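Local coordinates for protein putative phosphosugar isomerase (Silicibacter pomeroyi DSS-3, PDB 3FJ1) that is of unproven function but, as a protein with two SIS domains, probably binds a phosphosugar or related carbohydrate derivative, perhaps as an isomerase or aminotransferase, at residues F45-A50 / A74-S79; A93-V98 / A119-L124; G259-D264 / A286-V291; E272-I277 / T292-L297. All blocks are in the same frame, centred on the assembly; numbering follows the deposited sequence. Where two conformers were deposited one is given.

The four contacts fall into two groups, one in each SIS domain. Contacts 1 and 2 come first along the chain and belong to one parallel five-stranded sheet, with centres about 9 Å apart. Strands 45-49 and 93-99 are neighbours in it, so the two contacts together span strands 73-75, 45-49, 93-99 and 120-125. Contacts 3 and 4 lie in the second domain, also with centres about 9 Å apart, and their segments alternate along the chain. Strand 284-286 pairs with 295-296 between them. Centres of contacts 1 and 3 are about 30 Å apart. Both sheets have strand order 2-1-3-4-5, consistent with two related SIS domains in one chain.

Contact 1: residues F45-A50 / A74-S79; sequences FVATVA and ASLGPS. With EDO (1,2-ethanediol), chain J.
L76 lays its CD1 methyl against CB of A47 at 3.7 Å. Its CG stands anti to the carbonyl carbon (chi1 -64°), which keeps the branch on the side of A47. The two chains pair in parallel at A47 with A74 and at T48 with S75. The amide of A74 gives a hydrogen bond to V46 O (2.8 Å), and T48 N returns one to A74 O (2.9 Å). L76 N then bonds to T48 O at 3.0 Å, with the donor nearly in line with the carbonyl. T48 and S75 project from the face opposite A47 and A74. T48 OG1 lies over the backbone of S75, 3.5 Å from its CA, and one water joins T48 OG1 to S75 OG. A second water accepts from A50 N and lies 2.7 Å from L76 O, to which it probably donates, bridging the chains beyond the last direct bond. G77 N is bonded to O2 of a 1,2-ethanediol, probably from the crystallisation liquor, which also binds E66 of the second subunit. The pair is part of the beta-alpha-beta unit 45-49, 53-69, 73-75. Helix 53-69 packs on T48 and A50, helix 105-116 on V49 and P78, and strand 93-99 continues the sheet beyond 45-49.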
loop_
_atom_site.group_PDB
_atom_site.type_symbol
_atom_site.label_atom_id
_atom_site.label_comp_id
_atom_site.label_asym_id
_atom_site.label_seq_id
_atom_site.Cartn_x
_atom_site.Cartn_y
_atom_site.Cartn_z
ATOM N N PHE A 45 5.752 18.755 6.254
ATOM C CA PHE A 45 5.289 17.444 5.808
ATOM C C PHE A 45 6.423 16.439 5.882
ATOM O O PHE A 45 7.585 16.771 6.155
ATOM C CB PHE A 45 4.587 17.434 4.431
ATOM C CG PHE A 45 5.504 17.624 3.266
ATOM C CD1 PHE A 45 5.897 18.886 2.880
ATOM C CD2 PHE A 45 5.954 16.533 2.540
ATOM C CE1 PHE A 45 6.746 19.075 1.773
ATOM C CE2 PHE A 45 6.788 16.705 1.444
ATOM C CZ PHE A 45 7.188 17.978 1.061
ATOM N N VAL A 46 6.005 15.181 5.780
ATOM C CA VAL A 46 6.908 14.048 5.948
ATOM C C VAL A 46 6.856 13.135 4.724
ATOM O O VAL A 46 5.774 12.880 4.191
ATOM C CB VAL A 46 6.538 13.218 7.190
ATOM C CG1 VAL A 46 7.540 12.075 7.383
ATOM C CG2 VAL A 46 6.468 14.112 8.457
ATOM N N ALA A 47 8.010 12.611 4.310
ATOM C CA ALA A 47 8.082 11.603 3.259
ATOM C C ALA A 47 8.739 10.378 3.861
ATOM O O ALA A 47 9.630 10.519 4.689
ATOM C CB ALA A 47 8.880 12.083 2.056
ATOM N N THR A 48 8.260 9.186 3.532
ATOM C CA THR A 48 8.887 7.965 4.025
ATOM C C THR A 48 9.489 7.193 2.842
ATOM O O THR A 48 8.993 7.260 1.712
ATOM C CB THR A 48 7.954 7.039 4.833
ATOM O OG1 THR A 48 6.867 6.620 3.997
ATOM C CG2 THR A 48 7.421 7.745 6.138
ATOM N N VAL A 49 10.572 6.481 3.136
ATOM C CA VAL A 49 11.317 5.681 2.172
ATOM C C VAL A 49 11.640 4.325 2.835
ATOM O O VAL A 49 12.366 4.258 3.836
ATOM C CB VAL A 49 12.643 6.342 1.716
ATOM C CG1 VAL A 49 13.352 5.492 0.644
ATOM C CG2 VAL A 49 12.371 7.765 1.208
ATOM N N ALA A 50 11.118 3.249 2.262
ATOM C CA ALA A 50 11.282 1.935 2.843
ATOM C C ALA A 50 10.744 0.837 1.903
ATOM O O ALA A 50 9.983 1.108 0.953
ATOM C CB ALA A 50 10.529 1.854 4.214
ATOM N N ALA A 74 3.788 11.342 3.010
ATOM C CA ALA A 74 3.800 10.751 1.694
ATOM C C ALA A 74 4.785 9.594 1.625
ATOM O O ALA A 74 5.972 9.781 1.919
ATOM C CB ALA A 74 4.204 11.805 0.651
ATOM N N SER A 75 4.317 8.415 1.210
ATOM C CA SER A 75 5.214 7.278 0.959
ATOM C C SER A 75 5.777 7.368 -0.466
ATOM O O SER A 75 5.027 7.305 -1.455
ATOM C CB SER A 75 4.465 5.948 1.125
ATOM O OG SER A 75 5.219 4.852 0.671
ATOM N N LEU A 76 7.088 7.551 -0.562
ATOM C CA LEU A 76 7.757 7.702 -1.822
ATOM C C LEU A 76 8.242 6.395 -2.430
ATOM O O LEU A 76 9.075 5.698 -1.844
ATOM C CB LEU A 76 8.961 8.651 -1.666
ATOM C CG LEU A 76 8.737 10.122 -1.279
ATOM C CD1 LEU A 76 10.111 10.867 -1.170
ATOM C CD2 LEU A 76 7.759 10.812 -2.229
ATOM N N GLY A 77 7.751 6.081 -3.627
ATOM C CA GLY A 77 8.181 4.883 -4.320
ATOM C C GLY A 77 9.630 5.065 -4.735
ATOM O O GLY A 77 9.917 6.009 -5.470
ATOM N N PRO A 78 10.554 4.189 -4.272
ATOM C CA PRO A 78 11.981 4.455 -4.584
ATOM C C PRO A 78 12.335 4.545 -6.050
ATOM O O PRO A 78 13.330 5.164 -6.385
ATOM C CB PRO A 78 12.729 3.330 -3.859
ATOM C CG PRO A 78 11.763 2.866 -2.738
ATOM C CD PRO A 78 10.404 3.002 -3.390
ATOM N N SER A 79 11.503 3.969 -6.927
ATOM C CA SER A 79 11.753 4.074 -8.384
ATOM C C SER A 79 11.759 5.520 -8.868
ATOM O O SER A 79 12.431 5.839 -9.860
ATOM C CB SER A 79 10.750 3.256 -9.194
ATOM O OG SER A 79 9.418 3.794 -9.177
HETATM C C1 EDO J . 3.759 7.109 -6.031
HETATM O O1 EDO J . 3.039 7.479 -4.838
HETATM C C2 EDO J . 5.195 6.749 -5.698
HETATM O O2 EDO J . 5.875 7.778 -5.002
HETATM O O HOH W 1 7.324 4.373 2.337
HETATM O O HOH W 2 8.988 3.983 0.203
#

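Contact 2: residues A93-V98 / A119-L124; sequences ALCLAV and ALCVAL
Strands 93-99 and 120-125 are the two parallel strands of a beta-alpha-beta unit whose crossover is helix 105-116, within the first SIS domain. Their directions differ by 23°. L120 N bonds to A93 O, V122 N to C95 O and L124 N to A97 O. In the other direction, C95 N bonds to L120 O and A97 N to V122 O. The donor C95 N stands 40° out of the carbonyl plane of L120, whereas V122 N meets C95 O almost straight on. On one face, leucine and valine side chains pack across one another at a slant. L94 reaches over the strand gap with CD1, which meets V122 CG2 at 3.5 Å. With CG anti to its own N (chi1 -170°), L96 turns CD1 toward the neighbouring strand, 3.9 Å from L124 CG. V98 CG2 touches L124 CD1 further along. Helix 8-41 lies on L94, L120 and V122, and helix 53-69 on L96, V98 and L124. The opposite face carries smaller residues and faces helix 105-116, with A114 touching both cysteines. There C95 CB touches two neighbours, 3.8 Å from A119 CB and 3.9 Å from C121 SG.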
loop_
_atom_site.group_PDB
_atom_site.type_symbol
_atom_site.label_atom_id
_atom_site.label_comp_id
_atom_site.label_asym_id
_atom_site.label_seq_id
_atom_site.Cartn_x
_atom_site.Cartn_y
_atom_site.Cartn_z
ATOM N N ALA A 93 10.427 19.484 4.079
ATOM C CA ALA A 93 10.016 18.117 4.379
ATOM C C ALA A 93 11.035 17.411 5.274
ATOM O O ALA A 93 12.243 17.684 5.185
ATOM C CB ALA A 93 9.879 17.322 3.076
ATOM N N LEU A 94 10.523 16.541 6.135
ATOM C CA LEU A 94 11.328 15.524 6.832
ATOM C C LEU A 94 11.246 14.308 5.910
ATOM O O LEU A 94 10.136 13.904 5.509
ATOM C CB LEU A 94 10.689 15.107 8.155
ATOM C CG LEU A 94 11.153 13.798 8.841
ATOM C CD1 LEU A 94 12.663 13.817 9.172
ATOM C CD2 LEU A 94 10.408 13.499 10.151
ATOM N N CYS A 95 12.373 13.717 5.557
ATOM C CA CYS A 95 12.351 12.428 4.870
ATOM C C CYS A 95 12.826 11.348 5.855
ATOM O O CYS A 95 13.968 11.375 6.316
ATOM C CB CYS A 95 13.214 12.427 3.626
ATOM S SG CYS A 95 13.228 10.798 2.802
ATOM N N LEU A 96 11.945 10.394 6.167
ATOM C CA LEU A 96 12.253 9.353 7.107
ATOM C C LEU A 96 12.513 8.045 6.344
ATOM O O LEU A 96 11.601 7.534 5.706
ATOM C CB LEU A 96 11.086 9.213 8.069
ATOM C CG LEU A 96 11.314 8.342 9.262
ATOM C CD1 LEU A 96 12.429 8.885 10.175
ATOM C CD2 LEU A 96 9.986 8.226 10.006
ATOM N N ALA A 97 13.749 7.558 6.393
ATOM C CA ALA A 97 14.123 6.317 5.711
ATOM C C ALA A 97 14.247 5.204 6.762
ATOM O O ALA A 97 14.884 5.396 7.794
ATOM C CB ALA A 97 15.416 6.486 4.952
ATOM N N VAL A 98 13.637 4.050 6.523
ATOM C CA VAL A 98 13.717 2.955 7.509
ATOM C C VAL A 98 14.263 1.700 6.819
ATOM O O VAL A 98 13.697 1.263 5.834
ATOM C CB VAL A 98 12.347 2.687 8.109
ATOM C CG1 VAL A 98 12.436 1.580 9.156
ATOM C CG2 VAL A 98 11.735 3.994 8.694
ATOM N N ALA A 119 14.943 17.949 1.464
ATOM C CA ALA A 119 14.435 17.326 2.689
ATOM C C ALA A 119 15.536 17.180 3.731
ATOM O O ALA A 119 16.734 17.123 3.380
ATOM C CB ALA A 119 13.830 15.944 2.399
ATOM N N LEU A 120 15.118 17.142 4.992
ATOM C CA LEU A 120 15.985 16.799 6.125
ATOM C C LEU A 120 15.849 15.290 6.229
ATOM O O LEU A 120 14.799 14.777 6.618
ATOM C CB LEU A 120 15.523 17.473 7.437
ATOM C CG LEU A 120 16.304 17.088 8.702
ATOM C CD1 LEU A 120 17.733 17.575 8.595
ATOM C CD2 LEU A 120 15.650 17.668 9.954
ATOM N N CYS A 121 16.891 14.566 5.847
ATOM C CA CYS A 121 16.827 13.092 5.852
ATOM C C CYS A 121 17.314 12.476 7.150
ATOM O O CYS A 121 18.436 12.761 7.595
ATOM C CB CYS A 121 17.606 12.526 4.659
ATOM S SG CYS A 121 16.992 13.206 3.108
ATOM N N VAL A 122 16.453 11.659 7.759
ATOM C CA VAL A 122 16.728 10.935 8.993
ATOM C C VAL A 122 16.566 9.448 8.713
ATOM O O VAL A 122 15.528 9.037 8.178
ATOM C CB VAL A 122 15.740 11.350 10.110
ATOM C CG1 VAL A 122 15.974 10.569 11.403
ATOM C CG2 VAL A 122 15.810 12.869 10.377
ATOM N N ALA A 123 17.582 8.648 9.039
ATOM C CA ALA A 123 17.533 7.203 8.824
ATOM C C ALA A 123 17.337 6.476 10.146
ATOM O O ALA A 123 18.014 6.799 11.127
ATOM C CB ALA A 123 18.816 6.702 8.155
ATOM N N LEU A 124 16.403 5.516 10.158
ATOM C CA LEU A 124 16.186 4.587 11.264
ATOM C C LEU A 124 16.756 3.240 10.755
ATOM O O LEU A 124 16.225 2.642 9.819
ATOM C CB LEU A 124 14.709 4.431 11.612
ATOM C CG LEU A 124 13.924 5.704 11.965
ATOM C CD1 LEU A 124 12.500 5.369 12.462
ATOM C CD2 LEU A 124 14.650 6.567 12.964
#

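Contact 3: residues G259-D264 / A286-V291; sequences GFAAGD and ATTGRV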
loop_
_atom_site.group_PDB
_atom_site.type_symbol
_atom_site.label_atom_id
_atom_site.label_comp_id
_atom_site.label_asym_id
_atom_site.label_seq_id
_atom_site.Cartn_x
_atom_site.Cartn_y
_atom_site.Cartn_z
ATOM N N GLY A 259 -8.463 -9.956 14.376
ATOM C CA GLY A 259 -8.621 -8.513 14.427
ATOM C C GLY A 259 -7.669 -7.847 15.410
ATOM O O GLY A 259 -7.763 -8.069 16.618
ATOM N N PHE A 260 -6.754 -7.043 14.865
ATOM C CA PHE A 260 -5.813 -6.236 15.635
ATOM C C PHE A 260 -6.509 -4.964 16.098
ATOM O O PHE A 260 -6.738 -4.047 15.304
ATOM C CB PHE A 260 -4.551 -5.927 14.825
ATOM C CG PHE A 260 -3.638 -7.124 14.677
ATOM C CD1 PHE A 260 -2.756 -7.434 15.671
ATOM C CD2 PHE A 260 -3.679 -7.937 13.552
ATOM C CE1 PHE A 260 -1.903 -8.525 15.543
ATOM C CE2 PHE A 260 -2.835 -9.010 13.406
ATOM C CZ PHE A 260 -1.954 -9.311 14.379
ATOM N N ALA A 261 -6.870 -4.951 17.382
ATOM C CA ALA A 261 -7.501 -3.781 18.025
ATOM C C ALA A 261 -6.603 -3.163 19.106
ATOM O O ALA A 261 -6.227 -3.840 20.064
ATOM C CB ALA A 261 -8.858 -4.179 18.644
ATOM N N ALA A 262 -6.229 -1.896 18.924
ATOM C CA ALA A 262 -5.512 -1.129 19.916
ATOM C C ALA A 262 -6.555 -0.414 20.771
ATOM O O ALA A 262 -7.716 -0.299 20.370
ATOM C CB ALA A 262 -4.583 -0.087 19.225
ATOM N N GLY A 263 -6.147 0.054 21.950
ATOM C CA GLY A 263 -7.021 0.849 22.830
ATOM C C GLY A 263 -7.038 2.292 22.365
ATOM O O GLY A 263 -6.509 3.191 23.033
ATOM N N ASP A 264 -7.675 2.513 21.222
ATOM C CA ASP A 264 -7.768 3.814 20.602
ATOM C C ASP A 264 -9.175 3.981 20.034
ATOM O O ASP A 264 -10.064 3.174 20.324
ATOM C CB ASP A 264 -6.643 3.975 19.552
ATOM C CG ASP A 264 -6.842 3.107 18.301
ATOM O OD1 ASP A 264 -7.821 2.338 18.275
ATOM O OD2 ASP A 264 -5.995 3.246 17.349
ATOM N N ALA A 286 -10.259 -11.423 18.262
ATOM C CA ALA A 286 -9.867 -9.997 18.248
ATOM C C ALA A 286 -9.221 -9.608 19.552
ATOM O O ALA A 286 -9.603 -10.135 20.586
ATOM C CB ALA A 286 -11.051 -9.102 17.923
ATOM N N THR A 287 -8.259 -8.679 19.508
ATOM C CA THR A 287 -7.464 -8.262 20.690
ATOM C C THR A 287 -8.168 -7.138 21.459
ATOM O O THR A 287 -7.608 -6.072 21.658
ATOM C CB THR A 287 -6.037 -7.789 20.300
ATOM O OG1 THR A 287 -6.135 -6.607 19.489
ATOM C CG2 THR A 287 -5.243 -8.874 19.470
ATOM N N THR A 288 -9.386 -7.403 21.892
ATOM C CA THR A 288 -10.186 -6.429 22.604
ATOM C C THR A 288 -11.317 -7.131 23.345
ATOM O O THR A 288 -11.899 -8.105 22.858
ATOM C CB THR A 288 -10.777 -5.364 21.662
ATOM O OG1 THR A 288 -11.777 -4.613 22.358
ATOM C CG2 THR A 288 -11.389 -5.993 20.411
ATOM N N GLY A 289 -11.632 -6.563 24.503
ATOM C CA GLY A 289 -12.723 -7.010 25.341
ATOM C C GLY A 289 -14.064 -6.567 24.817
ATOM O O GLY A 289 -15.089 -7.040 25.297
ATOM N N ARG A 290 -14.061 -5.691 23.817
ATOM C CA ARG A 290 -15.301 -5.133 23.268
ATOM C C ARG A 290 -16.111 -6.062 22.372
ATOM O O ARG A 290 -17.273 -5.786 22.124
ATOM C CB ARG A 290 -15.018 -3.862 22.481
ATOM C CG ARG A 290 -14.409 -2.766 23.285
ATOM C CD ARG A 290 -14.406 -1.520 22.475
ATOM N NE ARG A 290 -15.743 -0.943 22.498
ATOM C CZ ARG A 290 -16.067 0.227 23.045
ATOM N NH1 ARG A 290 -15.140 1.047 23.537
ATOM N NH2 ARG A 290 -17.331 0.608 23.028
ATOM N N VAL A 291 -15.508 -7.133 21.865
ATOM C CA VAL A 291 -16.245 -8.086 21.040
ATOM C C VAL A 291 -17.139 -8.949 21.936
ATOM O O VAL A 291 -16.725 -9.364 23.028
ATOM C CB VAL A 291 -15.336 -9.008 20.203
ATOM C CG1 VAL A 291 -14.663 -8.191 19.076
ATOM C CG2 VAL A 291 -14.332 -9.717 21.073
#
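T287 reaches across to G259 and A261 with every atom of its side chain. Its CB lies 4.0 Å from A261 O. The CG2 methyl runs beside G259 O at 3.9 Å. OG1 sits between the backbone N and the carbonyl carbon of T287 (chi1 64°), a rotation that turns it to the backbone of A261. There it accepts a hydrogen bond from A261 N at 2.8 Å. The main chain of T287 adds a second link, since its N donates to G259 O at 3.0 Å, nearly in line with that carbonyl. The hydroxyl thus takes up an amide just beyond the bridge of G259 with A286. A valine here would probably leave A261 N without this acceptor and weaken the hold between the loops at that point. A261 O and T287 O are two acceptors 3.1 Å apart; R301 hydrogen-bonds to A261 O and weakly to T287 O. Next along, T288 CG2 packs on A261 CB at 3.6 Å. T288 OG1 accepts from R290 N and is also bonded to E267 of helix 267-279. T287 centres an inverse gamma turn, and T288 begins an ST turn. The whole is a pair of loops leaving the C-terminal ends of adjacent parallel strands, 257-259 and 284-286, the edge where alpha/beta folds of this kind commonly place their binding sites.

Contact 4: residues E272-I277 / T292-L297; sequences EIADQI and TRARVL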
loop_
_atom_site.group_PDB
_atom_site.type_symbol
_atom_site.label_atom_id
_atom_site.label_comp_id
_atom_site.label_asym_id
_atom_site.label_seq_id
_atom_site.Cartn_x
_atom_site.Cartn_y
_atom_site.Cartn_z
ATOM N N GLU A 272 -16.792 -4.110 16.210
ATOM C CA GLU A 272 -18.063 -4.185 15.516
ATOM C C GLU A 272 -18.016 -5.083 14.259
ATOM O O GLU A 272 -18.878 -5.953 14.051
ATOM C CB GLU A 272 -18.529 -2.763 15.162
ATOM N N ILE A 273 -17.023 -4.861 13.422
ATOM C CA ILE A 273 -16.849 -5.678 12.207
ATOM C C ILE A 273 -16.457 -7.114 12.576
ATOM O O ILE A 273 -16.923 -8.050 11.942
ATOM C CB ILE A 273 -15.815 -5.064 11.250
ATOM C CG1 ILE A 273 -16.356 -3.749 10.691
ATOM C CG2 ILE A 273 -15.438 -6.080 10.125
ATOM C CD1 ILE A 273 -17.506 -3.898 9.713
ATOM N N ALA A 274 -15.623 -7.280 13.603
ATOM C CA ALA A 274 -15.191 -8.606 14.032
ATOM C C ALA A 274 -16.439 -9.406 14.408
ATOM O O ALA A 274 -16.617 -10.561 14.004
ATOM C CB ALA A 274 -14.203 -8.496 15.204
ATOM N N ASP A 275 -17.324 -8.775 15.168
ATOM C CA ASP A 275 -18.564 -9.426 15.558
ATOM C C ASP A 275 -19.488 -9.747 14.368
ATOM O O ASP A 275 -20.079 -10.820 14.357
ATOM C CB ASP A 275 -19.304 -8.600 16.625
ATOM C CG ASP A 275 -18.694 -8.762 18.017
ATOM O OD1 ASP A 275 -17.933 -9.717 18.256
ATOM O OD2 ASP A 275 -19.008 -7.955 18.908
ATOM N N GLN A 276 -19.583 -8.840 13.383
ATOM C CA GLN A 276 -20.426 -9.038 12.200
ATOM C C GLN A 276 -19.966 -10.256 11.406
ATOM O O GLN A 276 -20.791 -11.072 10.928
ATOM C CB GLN A 276 -20.396 -7.810 11.280
ATOM C CG GLN A 276 -21.222 -6.621 11.754
ATOM C CD GLN A 276 -21.092 -5.425 10.825
ATOM O OE1 GLN A 276 -20.967 -5.580 9.598
ATOM N NE2 GLN A 276 -21.065 -4.219 11.406
ATOM N N ILE A 277 -18.643 -10.373 11.294
ATOM C CA ILE A 277 -18.014 -11.492 10.607
ATOM C C ILE A 277 -18.332 -12.804 11.370
ATOM O O ILE A 277 -18.771 -13.808 10.759
ATOM C CB ILE A 277 -16.506 -11.268 10.417
ATOM C CG1 ILE A 277 -16.241 -10.058 9.505
ATOM C CG2 ILE A 277 -15.860 -12.535 9.843
ATOM C CD1 ILE A 277 -14.814 -9.609 9.525
ATOM N N THR A 292 -18.343 -9.219 21.442
ATOM C CA THR A 292 -19.346 -9.982 22.164
ATOM C C THR A 292 -19.658 -11.317 21.478
ATOM O O THR A 292 -20.250 -12.200 22.106
ATOM C CB THR A 292 -20.612 -9.128 22.315
ATOM O OG1 THR A 292 -21.287 -9.020 21.064
ATOM C CG2 THR A 292 -20.229 -7.716 22.762
ATOM N N ARG A 293 -19.247 -11.463 20.212
ATOM C CA ARG A 293 -19.455 -12.667 19.404
ATOM C C ARG A 293 -18.077 -13.264 19.045
ATOM O O ARG A 293 -17.788 -14.423 19.289
ATOM C CB ARG A 293 -20.215 -12.260 18.134
ATOM C CG ARG A 293 -20.738 -13.394 17.265
ATOM C CD ARG A 293 -22.178 -13.748 17.601
ATOM N NE ARG A 293 -23.122 -12.749 17.082
ATOM C CZ ARG A 293 -24.441 -12.809 17.237
ATOM N NH1 ARG A 293 -24.988 -13.814 17.904
ATOM N NH2 ARG A 293 -25.221 -11.860 16.725
ATOM N N ALA A 294 -17.219 -12.447 18.431
ATOM C CA ALA A 294 -15.859 -12.873 18.115
ATOM C C ALA A 294 -15.161 -13.226 19.443
ATOM O O ALA A 294 -15.540 -12.701 20.507
ATOM C CB ALA A 294 -15.079 -11.742 17.369
ATOM N N ARG A 295 -14.187 -14.129 19.396
ATOM C CA ARG A 295 -13.487 -14.559 20.598
ATOM C C ARG A 295 -12.491 -13.497 21.038
ATOM O O ARG A 295 -11.842 -12.893 20.174
ATOM C CB ARG A 295 -12.781 -15.903 20.348
ATOM C CG ARG A 295 -13.763 -17.023 20.001
ATOM C CD ARG A 295 -13.095 -18.390 19.875
ATOM N NE ARG A 295 -12.520 -18.895 21.130
ATOM C CZ ARG A 295 -11.882 -20.067 21.246
ATOM N NH1 ARG A 295 -11.730 -20.857 20.178
ATOM N NH2 ARG A 295 -11.390 -20.452 22.429
ATOM N N VAL A 296 -12.389 -13.247 22.353
ATOM C CA VAL A 296 -11.416 -12.273 22.875
ATOM C C VAL A 296 -10.045 -12.910 22.954
ATOM O O VAL A 296 -9.890 -13.999 23.524
ATOM C CB VAL A 296 -11.798 -11.739 24.278
ATOM C CG1 VAL A 296 -10.703 -10.840 24.815
ATOM C CG2 VAL A 296 -13.169 -11.041 24.212
ATOM N N LEU A 297 -9.046 -12.260 22.348
ATOM C CA LEU A 297 -7.678 -12.732 22.451
ATOM C C LEU A 297 -6.991 -12.025 23.597
ATOM O O LEU A 297 -7.112 -10.799 23.757
ATOM C CB LEU A 297 -6.865 -12.453 21.190
ATOM C CG LEU A 297 -7.168 -13.262 19.939
ATOM C CD1 LEU A 297 -6.530 -12.554 18.715
ATOM C CD2 LEU A 297 -6.707 -14.704 20.080
#
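Helix 267-279 passes the loop before strand 295-296, and the backbones come closest at D275 and A294, with CA atoms 5.1 Å apart. D275 carries the contact. With CG anti to the carbonyl carbon (chi1 -78°), the carboxylate swings from the helix toward three successive amides. OD2 takes T292 N at 2.9 Å, on the syn side and 16° out of the carboxylate plane. T292 OG1 adds a weak bond to the same oxygen. OD1 accepts twice. A294 N, at 2.8 Å, arrives nearly in line with the C-O bond. R293 N, at 2.9 Å, comes from above the carboxylate plane, 58° out of it, and on the same face as A294 N. The two oxygens thus share three amides, which fixes the rotation of the group. Beside it, R293 CB rests 3.4 Å from OD1; in the conformer described, the arginine chain bends at chi2 and chi3 and touches A278 and A279. A274 CB meets A294 CB at 4.0 Å, and A294 also packs on V284. An alanine in place of D275 would probably leave the amides of T292, R293 and A294 without their acceptor and the loop freer to move. In that conformer R293 NE is 6.1 Å from D275 OD1, not in contact. The negative charge of D275 is probably stabilised in part by the three N-H groups converging on it.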